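Local coordinates for thioredoxin-like protein (Bacteroides caccae ATCC 43185, PDB 4YOD) that probably works as a thiol-disulfide oxidoreductase of the thioredoxin fold, although its substrate and redox partners are unknown, at residues N182-T192 and K255-L263; G195-L205 and T276-Q287. All coordinates share one frame; numbering follows the deposited sequence.

Contact 1: N182-T192 and K255-L263; sequences NNPGCHACTET and KAIPTLYLL
The five-membered ring of Pro-258 has Cys-189 SG lying over one face, 3.7 Å from Pro-258 CB and almost as close to CD. Around the rim, Ala-188 CB lies beyond CD, roughly level with the ring, at 3.8 Å. Thr-192 OG1 lies beyond CG, at 3.6 Å. Cys-186 SG makes a looser contact with Pro-258 CD. The peptide bond between Ile-257 and Pro-258 is cis. This is the cis-proline loop of a thioredoxin fold, set against a Cys-x-x-Cys sequence at a helix start, with Cys-186 as the N-cap. Such cysteines are the redox pair in thioredoxins, and the same role is likely here. They are modelled as thiols, Cys-186 SG and Cys-189 SG being 3.7 Å apart. Asn-183 N donates to Cys-189 SG with an N-H...S angle of 158°, which is consistent with the sulfur being held near the ring. Ile-257 sends CG2, anti to its own N, against Asn-182 C at 3.6 Å, and crosses the Asn-183 side chain at about a right angle. Thr-192 OG1 and N both donate to Ala-188 O, from opposite faces of that carbonyl. The methyl of Thr-192 meets Leu-260 CD1 tip to tip at 4.0 Å. An alanine at Thr-192 is likely to leave Pro-258 CG and Leu-260 CD1 without these neighbours and Ala-188 O without its hydroxyl donor.

Contact 2: G195-L205 and T276-Q287; sequences GLKQAPIISQL and TQAIEEYLMIHQ
Ile-201 lies obliquely across Leu-283, with its CG1 3.9 Å from Leu-283 CB. The side chain of Ile-201 is turned with CG1 anti to the backbone N (chi1 -164°). That sets CG1 against Leu-283 and turns CG2 to the aliphatic part of Glu-280. CD1 reaches on to the chain of the poorly ordered Gln-287. Met-284, a selenomethionine, lays its CG beside Ile-201 CB at 4.0 Å. Ile-202 approaches differently. It meets Leu-283 at about a right angle, CD1 to CD1 at 3.7 Å, and the same methyl also touches Ile-279 CG2. Leu-205 CD1 packs on the other branch of Leu-283, CD2, at 4.0 Å. The axes of segments 200-205 and 276-286 approach to 9.5 Å and cross at 57°. In the thioredoxin fold the C-terminal helix lies on the same face of the central sheet as the helix that follows the Cys-x-x-Cys sequence. That is the arrangement here: Leu-196 and Ile-202 rest on Leu-178, and Leu-283 rests on Leu-262. At the N-terminal end of helix 200-207, Glu-280 stretches out fully and brings its carboxylate carbon CD 3.6 Å from Ala-199 CB, the N-cap residue. Its OE2 is joined to Ile-201 N through one water, which accepts from the amide and donates to the carboxylate at 2.7 Å. Before that helix, in 187-197, Leu-196 CG lies 4.1 Å from the Thr-276 methyl CG2.

The centres of contacts 1 and 2 are 16 Å apart, and both draw on helix 187-197. Contact 1 takes the start of that helix, with the probable redox cysteines; contact 2 takes its end and runs on into helix 200-207. Strand 259-263 joins them again, because it follows the cis-proline and packs against helix 276-286. Leu-260 CD1 lies 3.8 Å from Thr-276 CG2, and Leu-260 CB lies 3.6 Å from Ile-279 CD1. Farther along the strand, Leu-262 CD2 reaches Tyr-282 CD1 at 3.5 Å. Through Thr-192 and Leu-260, side-chain packing links the likely active site to the C-terminal helix.

Contact 1: N182-T192 and K255-L263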
loop_
_atom_site.group_PDB
_atom_site.type_symbol
_atom_site.label_atom_id
_atom_site.label_comp_id
_atom_site.label_asym_id
_atom_site.label_seq_id
_atom_site.Cartn_x
_atom_site.Cartn_y
_atom_site.Cartn_z
ATOM N N ASN A 182 6.639 -13.705 4.528
ATOM C CA ASN A 182 5.722 -14.807 4.837
ATOM C C ASN A 182 5.666 -15.215 6.317
ATOM O O ASN A 182 6.475 -14.774 7.129
ATOM C CB ASN A 182 6.135 -16.044 4.010
ATOM C CG ASN A 182 7.498 -16.595 4.382
ATOM O OD1 ASN A 182 7.646 -17.374 5.330
ATOM N ND2 ASN A 182 8.526 -16.196 3.651
ATOM N N ASN A 183 4.682 -16.072 6.634
ATOM C CA ASN A 183 4.418 -16.704 7.933
ATOM C C ASN A 183 4.086 -18.187 7.707
ATOM O O ASN A 183 3.362 -18.500 6.757
ATOM C CB ASN A 183 3.271 -16.006 8.678
ATOM C CG ASN A 183 3.703 -14.949 9.670
ATOM O OD1 ASN A 183 4.812 -14.398 9.615
ATOM N ND2 ASN A 183 2.826 -14.634 10.607
ATOM N N PRO A 184 4.594 -19.120 8.541
ATOM C CA PRO A 184 4.254 -20.539 8.336
ATOM C C PRO A 184 2.842 -20.864 8.823
ATOM O O PRO A 184 2.318 -20.186 9.715
ATOM C CB PRO A 184 5.321 -21.291 9.146
ATOM C CG PRO A 184 6.160 -20.245 9.824
ATOM C CD PRO A 184 5.449 -18.944 9.729
ATOM N N GLY A 185 2.224 -21.863 8.193
ATOM C CA GLY A 185 0.876 -22.326 8.522
ATOM C C GLY A 185 -0.253 -21.491 7.944
ATOM O O GLY A 185 -1.331 -22.027 7.663
ATOM N N CYS A 186 -0.011 -20.173 7.785
ATOM C CA CYS A 186 -0.894 -19.125 7.253
ATOM C C CYS A 186 -1.478 -19.558 5.889
ATOM O O CYS A 186 -0.719 -19.815 4.950
ATOM C CB CYS A 186 -0.112 -17.813 7.147
ATOM S SG CYS A 186 -0.998 -16.453 6.335
ATOM N N HIS A 187 -2.823 -19.684 5.813
ATOM C CA HIS A 187 -3.545 -20.107 4.604
ATOM C C HIS A 187 -3.365 -19.110 3.452
ATOM O O HIS A 187 -3.213 -19.544 2.304
ATOM C CB HIS A 187 -5.042 -20.329 4.880
ATOM C CG HIS A 187 -5.795 -20.801 3.674
ATOM N ND1 HIS A 187 -5.709 -22.113 3.236
ATOM C CD2 HIS A 187 -6.588 -20.107 2.825
ATOM C CE1 HIS A 187 -6.457 -22.177 2.145
ATOM N NE2 HIS A 187 -7.008 -20.995 1.860
ATOM N N ALA A 188 -3.370 -17.791 3.756
ATOM C CA ALA A 188 -3.165 -16.736 2.760
ATOM C C ALA A 188 -1.739 -16.808 2.164
ATOM O O ALA A 188 -1.558 -16.456 0.994
ATOM C CB ALA A 188 -3.421 -15.367 3.368
ATOM N N CYS A 189 -0.750 -17.296 2.959
ATOM C CA CYS A 189 0.642 -17.488 2.532
ATOM C C CYS A 189 0.722 -18.669 1.547
ATOM O O CYS A 189 1.444 -18.574 0.560
ATOM C CB CYS A 189 1.577 -17.689 3.726
ATOM S SG CYS A 189 2.156 -16.148 4.496
ATOM N N THR A 190 -0.040 -19.761 1.801
ATOM C CA THR A 190 -0.092 -20.946 0.925
ATOM C C THR A 190 -0.716 -20.564 -0.428
ATOM O O THR A 190 -0.228 -20.997 -1.468
ATOM C CB THR A 190 -0.874 -22.113 1.585
ATOM O OG1 THR A 190 -0.465 -22.273 2.942
ATOM C CG2 THR A 190 -0.684 -23.426 0.850
ATOM N N GLU A 191 -1.793 -19.748 -0.392
ATOM C CA GLU A 191 -2.522 -19.230 -1.553
ATOM C C GLU A 191 -1.571 -18.388 -2.446
ATOM O O GLU A 191 -1.577 -18.538 -3.671
ATOM C CB GLU A 191 -3.702 -18.380 -1.051
ATOM C CG GLU A 191 -4.809 -18.139 -2.058
ATOM C CD GLU A 191 -6.044 -17.515 -1.437
ATOM O OE1 GLU A 191 -6.008 -16.301 -1.126
ATOM O OE2 GLU A 191 -7.041 -18.247 -1.237
ATOM N N THR A 192 -0.725 -17.553 -1.811
ATOM C CA THR A 192 0.264 -16.705 -2.477
ATOM C C THR A 192 1.382 -17.567 -3.109
ATOM O O THR A 192 1.767 -17.275 -4.241
ATOM C CB THR A 192 0.800 -15.642 -1.502
ATOM O OG1 THR A 192 -0.284 -14.776 -1.169
ATOM C CG2 THR A 192 1.928 -14.807 -2.093
ATOM N N LYS A 255 2.198 -5.030 8.770
ATOM C CA LYS A 255 0.766 -5.053 9.163
ATOM C C LYS A 255 -0.050 -6.069 8.319
ATOM O O LYS A 255 -1.136 -6.496 8.733
ATOM C CB LYS A 255 0.141 -3.650 9.083
ATOM C CG LYS A 255 -0.006 -3.082 7.668
ATOM C CD LYS A 255 -0.534 -1.651 7.697
ATOM C CE LYS A 255 -0.849 -1.109 6.327
ATOM N NZ LYS A 255 0.364 -0.969 5.487
ATOM N N ALA A 256 0.487 -6.440 7.155
ATOM C CA ALA A 256 -0.097 -7.415 6.237
ATOM C C ALA A 256 0.927 -8.480 5.885
ATOM O O ALA A 256 1.933 -8.181 5.241
ATOM C CB ALA A 256 -0.583 -6.722 4.966
ATOM N N ILE A 257 0.686 -9.718 6.329
ATOM C CA ILE A 257 1.532 -10.862 5.989
ATOM C C ILE A 257 0.562 -11.917 5.443
ATOM O O ILE A 257 -0.437 -12.211 6.098
ATOM C CB ILE A 257 2.470 -11.351 7.130
ATOM C CG1 ILE A 257 3.582 -10.298 7.410
ATOM C CG2 ILE A 257 3.097 -12.714 6.778
ATOM C CD1 ILE A 257 4.434 -10.551 8.689
ATOM N N PRO A 258 0.733 -12.381 4.188
ATOM C CA PRO A 258 1.877 -12.151 3.297
ATOM C C PRO A 258 1.889 -10.773 2.647
ATOM O O PRO A 258 0.861 -10.094 2.553
ATOM C CB PRO A 258 1.704 -13.248 2.227
ATOM C CG PRO A 258 0.215 -13.481 2.179
ATOM C CD PRO A 258 -0.212 -13.370 3.617
ATOM N N THR A 259 3.079 -10.348 2.230
ATOM C CA THR A 259 3.213 -9.109 1.482
ATOM C C THR A 259 4.295 -9.316 0.424
ATOM O O THR A 259 5.260 -10.049 0.647
ATOM C CB THR A 259 3.366 -7.858 2.354
ATOM O OG1 THR A 259 2.993 -6.757 1.549
ATOM C CG2 THR A 259 4.763 -7.650 2.907
ATOM N N LEU A 260 4.088 -8.719 -0.749
ATOM C CA LEU A 260 5.012 -8.874 -1.869
ATOM C C LEU A 260 5.547 -7.548 -2.330
ATOM O O LEU A 260 4.796 -6.587 -2.393
ATOM C CB LEU A 260 4.316 -9.565 -3.062
ATOM C CG LEU A 260 3.751 -10.966 -2.836
ATOM C CD1 LEU A 260 2.839 -11.373 -3.992
ATOM C CD2 LEU A 260 4.859 -11.976 -2.658
ATOM N N TYR A 261 6.848 -7.518 -2.648
ATOM C CA TYR A 261 7.534 -6.364 -3.231
ATOM C C TYR A 261 8.198 -6.780 -4.520
ATOM O O TYR A 261 8.715 -7.890 -4.603
ATOM C CB TYR A 261 8.627 -5.821 -2.291
ATOM C CG TYR A 261 8.119 -4.989 -1.139
ATOM C CD1 TYR A 261 7.598 -5.591 0.003
ATOM C CD2 TYR A 261 8.258 -3.605 -1.140
ATOM C CE1 TYR A 261 7.181 -4.831 1.099
ATOM C CE2 TYR A 261 7.822 -2.834 -0.058
ATOM C CZ TYR A 261 7.303 -3.456 1.065
ATOM O OH TYR A 261 6.828 -2.711 2.110
ATOM N N LEU A 262 8.202 -5.897 -5.512
ATOM C CA LEU A 262 8.990 -6.116 -6.723
ATOM C C LEU A 262 10.021 -5.001 -6.766
ATOM O O LEU A 262 9.654 -3.822 -6.720
ATOM C CB LEU A 262 8.157 -6.164 -8.028
ATOM C CG LEU A 262 8.995 -6.539 -9.291
ATOM C CD1 LEU A 262 9.479 -8.003 -9.230
ATOM C CD2 LEU A 262 8.216 -6.303 -10.576
ATOM N N LEU A 263 11.289 -5.369 -6.862
ATOM C CA LEU A 263 12.403 -4.417 -6.915
ATOM C C LEU A 263 13.115 -4.528 -8.257
ATOM O O LEU A 263 13.132 -5.604 -8.840
ATOM C CB LEU A 263 13.420 -4.641 -5.763
ATOM C CG LEU A 263 12.910 -5.035 -4.345
ATOM C CD1 LEU A 263 14.093 -5.192 -3.366
ATOM C CD2 LEU A 263 11.901 -3.988 -3.769
#

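Contact 2: G195-L205 and T276-Q287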
loop_
_atom_site.group_PDB
_atom_site.type_symbol
_atom_site.label_atom_id
_atom_site.label_comp_id
_atom_site.label_asym_id
_atom_site.label_seq_id
_atom_site.Cartn_x
_atom_site.Cartn_y
_atom_site.Cartn_z
ATOM N N GLY A 195 -0.162 -19.043 -6.208
ATOM C CA GLY A 195 -0.340 -17.973 -7.187
ATOM C C GLY A 195 0.946 -17.607 -7.911
ATOM O O GLY A 195 0.925 -17.366 -9.119
ATOM N N LEU A 196 2.083 -17.596 -7.186
ATOM C CA LEU A 196 3.400 -17.337 -7.762
ATOM C C LEU A 196 3.872 -18.516 -8.624
ATOM O O LEU A 196 4.439 -18.286 -9.696
ATOM C CB LEU A 196 4.439 -17.009 -6.671
ATOM C CG LEU A 196 4.277 -15.631 -6.008
ATOM C CD1 LEU A 196 5.154 -15.514 -4.790
ATOM C CD2 LEU A 196 4.543 -14.491 -6.993
ATOM N N LYS A 197 3.618 -19.767 -8.178
ATOM C CA LYS A 197 3.977 -20.990 -8.906
ATOM C C LYS A 197 3.174 -21.137 -10.211
ATOM O O LYS A 197 3.702 -21.665 -11.192
ATOM C CB LYS A 197 3.729 -22.231 -8.030
ATOM C CG LYS A 197 4.779 -22.502 -6.964
ATOM C CD LYS A 197 4.221 -23.487 -5.940
ATOM C CE LYS A 197 5.078 -24.709 -5.732
ATOM N NZ LYS A 197 4.529 -25.582 -4.659
ATOM N N GLN A 198 1.908 -20.682 -10.215
ATOM C CA GLN A 198 1.002 -20.785 -11.361
ATOM C C GLN A 198 1.157 -19.604 -12.355
ATOM O O GLN A 198 0.428 -19.560 -13.346
ATOM C CB GLN A 198 -0.468 -20.927 -10.890
ATOM C CG GLN A 198 -0.789 -22.335 -10.348
ATOM C CD GLN A 198 -2.145 -22.522 -9.679
ATOM O OE1 GLN A 198 -2.292 -23.337 -8.759
ATOM N NE2 GLN A 198 -3.183 -21.828 -10.146
ATOM N N ALA A 199 2.120 -18.683 -12.127
ATOM C CA ALA A 199 2.370 -17.575 -13.056
ATOM C C ALA A 199 3.560 -17.948 -13.959
ATOM O O ALA A 199 4.676 -18.088 -13.455
ATOM C CB ALA A 199 2.632 -16.285 -12.298
ATOM N N PRO A 200 3.338 -18.206 -15.269
ATOM C CA PRO A 200 4.444 -18.685 -16.129
ATOM C C PRO A 200 5.636 -17.733 -16.248
ATOM O O PRO A 200 6.769 -18.219 -16.312
ATOM C CB PRO A 200 3.778 -18.891 -17.490
ATOM C CG PRO A 200 2.339 -19.063 -17.192
ATOM C CD PRO A 200 2.054 -18.203 -16.008
ATOM N N ILE A 201 5.401 -16.404 -16.259
ATOM C CA ILE A 201 6.483 -15.418 -16.381
ATOM C C ILE A 201 7.510 -15.542 -15.209
ATOM O O ILE A 201 8.705 -15.355 -15.451
ATOM C CB ILE A 201 5.953 -13.951 -16.540
ATOM C CG1 ILE A 201 7.051 -12.986 -17.054
ATOM C CG2 ILE A 201 5.270 -13.404 -15.262
ATOM C CD1 ILE A 201 7.701 -13.393 -18.441
ATOM N N ILE A 202 7.049 -15.883 -13.975
ATOM C CA ILE A 202 7.896 -16.044 -12.777
ATOM C C ILE A 202 8.919 -17.173 -13.013
ATOM O O ILE A 202 10.124 -16.936 -12.938
ATOM C CB ILE A 202 7.035 -16.313 -11.499
ATOM C CG1 ILE A 202 5.936 -15.228 -11.273
ATOM C CG2 ILE A 202 7.907 -16.518 -10.249
ATOM C CD1 ILE A 202 6.333 -13.838 -10.806
ATOM N N SER A 203 8.416 -18.382 -13.329
ATOM C CA SER A 203 9.194 -19.592 -13.612
ATOM C C SER A 203 10.200 -19.359 -14.745
ATOM O O SER A 203 11.343 -19.807 -14.640
ATOM C CB SER A 203 8.264 -20.751 -13.971
ATOM O OG SER A 203 7.057 -20.709 -13.224
ATOM N N GLN A 204 9.781 -18.630 -15.804
ATOM C CA GLN A 204 10.598 -18.317 -16.979
ATOM C C GLN A 204 11.762 -17.407 -16.626
ATOM O O GLN A 204 12.892 -17.736 -16.978
ATOM C CB GLN A 204 9.729 -17.671 -18.077
ATOM C CG GLN A 204 10.473 -17.268 -19.353
ATOM C CD GLN A 204 9.732 -16.225 -20.172
ATOM O OE1 GLN A 204 8.489 -16.188 -20.236
ATOM N NE2 GLN A 204 10.486 -15.368 -20.853
ATOM N N LEU A 205 11.499 -16.273 -15.928
ATOM C CA LEU A 205 12.544 -15.317 -15.569
ATOM C C LEU A 205 13.473 -15.872 -14.478
ATOM O O LEU A 205 14.640 -15.469 -14.433
ATOM C CB LEU A 205 11.937 -13.959 -15.142
ATOM C CG LEU A 205 11.071 -13.216 -16.190
ATOM C CD1 LEU A 205 10.413 -11.980 -15.571
ATOM C CD2 LEU A 205 11.884 -12.812 -17.426
ATOM N N THR A 276 -0.314 -10.908 -6.507
ATOM C CA THR A 276 0.410 -11.782 -7.434
ATOM C C THR A 276 0.073 -11.389 -8.884
ATOM O O THR A 276 0.951 -11.429 -9.735
ATOM C CB THR A 276 0.108 -13.273 -7.193
ATOM O OG1 THR A 276 -1.298 -13.493 -7.310
ATOM C CG2 THR A 276 0.624 -13.777 -5.848
ATOM N N GLN A 277 -1.183 -10.962 -9.147
ATOM C CA GLN A 277 -1.640 -10.558 -10.488
ATOM C C GLN A 277 -0.898 -9.286 -10.968
ATOM O O GLN A 277 -0.505 -9.227 -12.135
ATOM C CB GLN A 277 -3.170 -10.348 -10.522
ATOM C CG GLN A 277 -3.717 -9.986 -11.908
ATOM C CD GLN A 277 -5.202 -9.684 -11.946
ATOM O OE1 GLN A 277 -5.794 -9.156 -10.994
ATOM N NE2 GLN A 277 -5.825 -9.969 -13.083
ATOM N N ALA A 278 -0.692 -8.299 -10.066
ATOM C CA ALA A 278 0.003 -7.043 -10.367
ATOM C C ALA A 278 1.465 -7.321 -10.741
ATOM O O ALA A 278 1.959 -6.779 -11.726
ATOM C CB ALA A 278 -0.063 -6.097 -9.160
ATOM N N ILE A 279 2.138 -8.191 -9.976
ATOM C CA ILE A 279 3.536 -8.561 -10.232
ATOM C C ILE A 279 3.620 -9.292 -11.572
ATOM O O ILE A 279 4.480 -8.961 -12.397
ATOM C CB ILE A 279 4.133 -9.386 -9.067
ATOM C CG1 ILE A 279 4.365 -8.460 -7.843
ATOM C CG2 ILE A 279 5.481 -10.068 -9.476
ATOM C CD1 ILE A 279 4.541 -9.189 -6.596
ATOM N N GLU A 280 2.722 -10.264 -11.788
ATOM C CA GLU A 280 2.687 -11.047 -13.026
ATOM C C GLU A 280 2.476 -10.132 -14.230
ATOM O O GLU A 280 3.197 -10.261 -15.208
ATOM C CB GLU A 280 1.593 -12.128 -12.951
ATOM C CG GLU A 280 1.565 -13.076 -14.135
ATOM C CD GLU A 280 0.420 -14.072 -14.162
ATOM O OE1 GLU A 280 -0.529 -13.935 -13.355
ATOM O OE2 GLU A 280 0.472 -14.994 -15.007
ATOM N N GLU A 281 1.518 -9.185 -14.154
ATOM C CA GLU A 281 1.273 -8.312 -15.299
ATOM C C GLU A 281 2.444 -7.389 -15.544
ATOM O O GLU A 281 2.855 -7.268 -16.687
ATOM C CB GLU A 281 -0.015 -7.522 -15.146
ATOM C CG GLU A 281 -1.260 -8.368 -15.344
ATOM C CD GLU A 281 -2.548 -7.572 -15.404
ATOM O OE1 GLU A 281 -2.481 -6.321 -15.374
ATOM O OE2 GLU A 281 -3.629 -8.202 -15.478
ATOM N N TYR A 282 3.047 -6.833 -14.483
ATOM C CA TYR A 282 4.211 -5.959 -14.603
ATOM C C TYR A 282 5.355 -6.663 -15.330
ATOM O O TYR A 282 5.983 -6.068 -16.200
ATOM C CB TYR A 282 4.706 -5.505 -13.216
ATOM C CG TYR A 282 5.812 -4.478 -13.308
ATOM C CD1 TYR A 282 7.123 -4.859 -13.562
ATOM C CD2 TYR A 282 5.537 -3.119 -13.205
ATOM C CE1 TYR A 282 8.135 -3.918 -13.710
ATOM C CE2 TYR A 282 6.546 -2.166 -13.332
ATOM C CZ TYR A 282 7.844 -2.571 -13.588
ATOM O OH TYR A 282 8.854 -1.651 -13.747
ATOM N N LEU A 283 5.675 -7.890 -14.915
ATOM C CA LEU A 283 6.782 -8.648 -15.506
ATOM C C LEU A 283 6.471 -9.037 -16.949
ATOM O O LEU A 283 7.383 -9.079 -17.773
ATOM C CB LEU A 283 7.095 -9.887 -14.665
ATOM C CG LEU A 283 7.726 -9.606 -13.285
ATOM C CD1 LEU A 283 7.812 -10.872 -12.491
ATOM C CD2 LEU A 283 9.112 -8.932 -13.412
HETATM N N MSE A 284 5.185 -9.290 -17.266
HETATM C CA MSE A 284 4.793 -9.650 -18.629
HETATM C C MSE A 284 4.991 -8.467 -19.574
HETATM O O MSE A 284 5.397 -8.660 -20.719
HETATM C CB MSE A 284 3.345 -10.133 -18.670
HETATM C CG MSE A 284 3.183 -11.556 -18.172
HETATM SE SE MSE A 284 1.310 -12.072 -18.029
HETATM C CE MSE A 284 0.894 -12.274 -19.885
ATOM N N ILE A 285 4.728 -7.244 -19.081
ATOM C CA ILE A 285 4.850 -6.021 -19.876
ATOM C C ILE A 285 6.323 -5.604 -20.063
ATOM O O ILE A 285 6.693 -5.190 -21.164
ATOM C CB ILE A 285 4.004 -4.878 -19.251
ATOM C CG1 ILE A 285 2.497 -5.226 -19.269
ATOM C CG2 ILE A 285 4.240 -3.539 -19.959
ATOM C CD1 ILE A 285 1.675 -4.580 -18.079
ATOM N N HIS A 286 7.151 -5.729 -19.013
ATOM C CA HIS A 286 8.534 -5.255 -19.036
ATOM C C HIS A 286 9.553 -6.330 -19.391
ATOM O O HIS A 286 10.371 -6.071 -20.271
ATOM C CB HIS A 286 8.874 -4.583 -17.707
ATOM C CG HIS A 286 8.015 -3.389 -17.466
ATOM N ND1 HIS A 286 6.812 -3.493 -16.798
ATOM C CD2 HIS A 286 8.163 -2.120 -17.900
ATOM C CE1 HIS A 286 6.280 -2.282 -16.815
ATOM N NE2 HIS A 286 7.056 -1.422 -17.467
ATOM N N GLN A 287 9.514 -7.518 -18.740
ATOM C CA GLN A 287 10.390 -8.678 -19.001
ATOM C C GLN A 287 11.880 -8.304 -18.965
ATOM O O GLN A 287 12.748 -9.177 -18.985
ATOM C CB GLN A 287 10.032 -9.336 -20.353
ATOM C CG GLN A 287 9.674 -10.808 -20.241
ATOM C CD GLN A 287 8.981 -11.341 -21.471
ATOM O OE1 GLN A 287 7.899 -10.882 -21.859
ATOM N NE2 GLN A 287 9.560 -12.365 -22.078
HETATM O O HOH W 1 2.605 -14.987 -16.675
#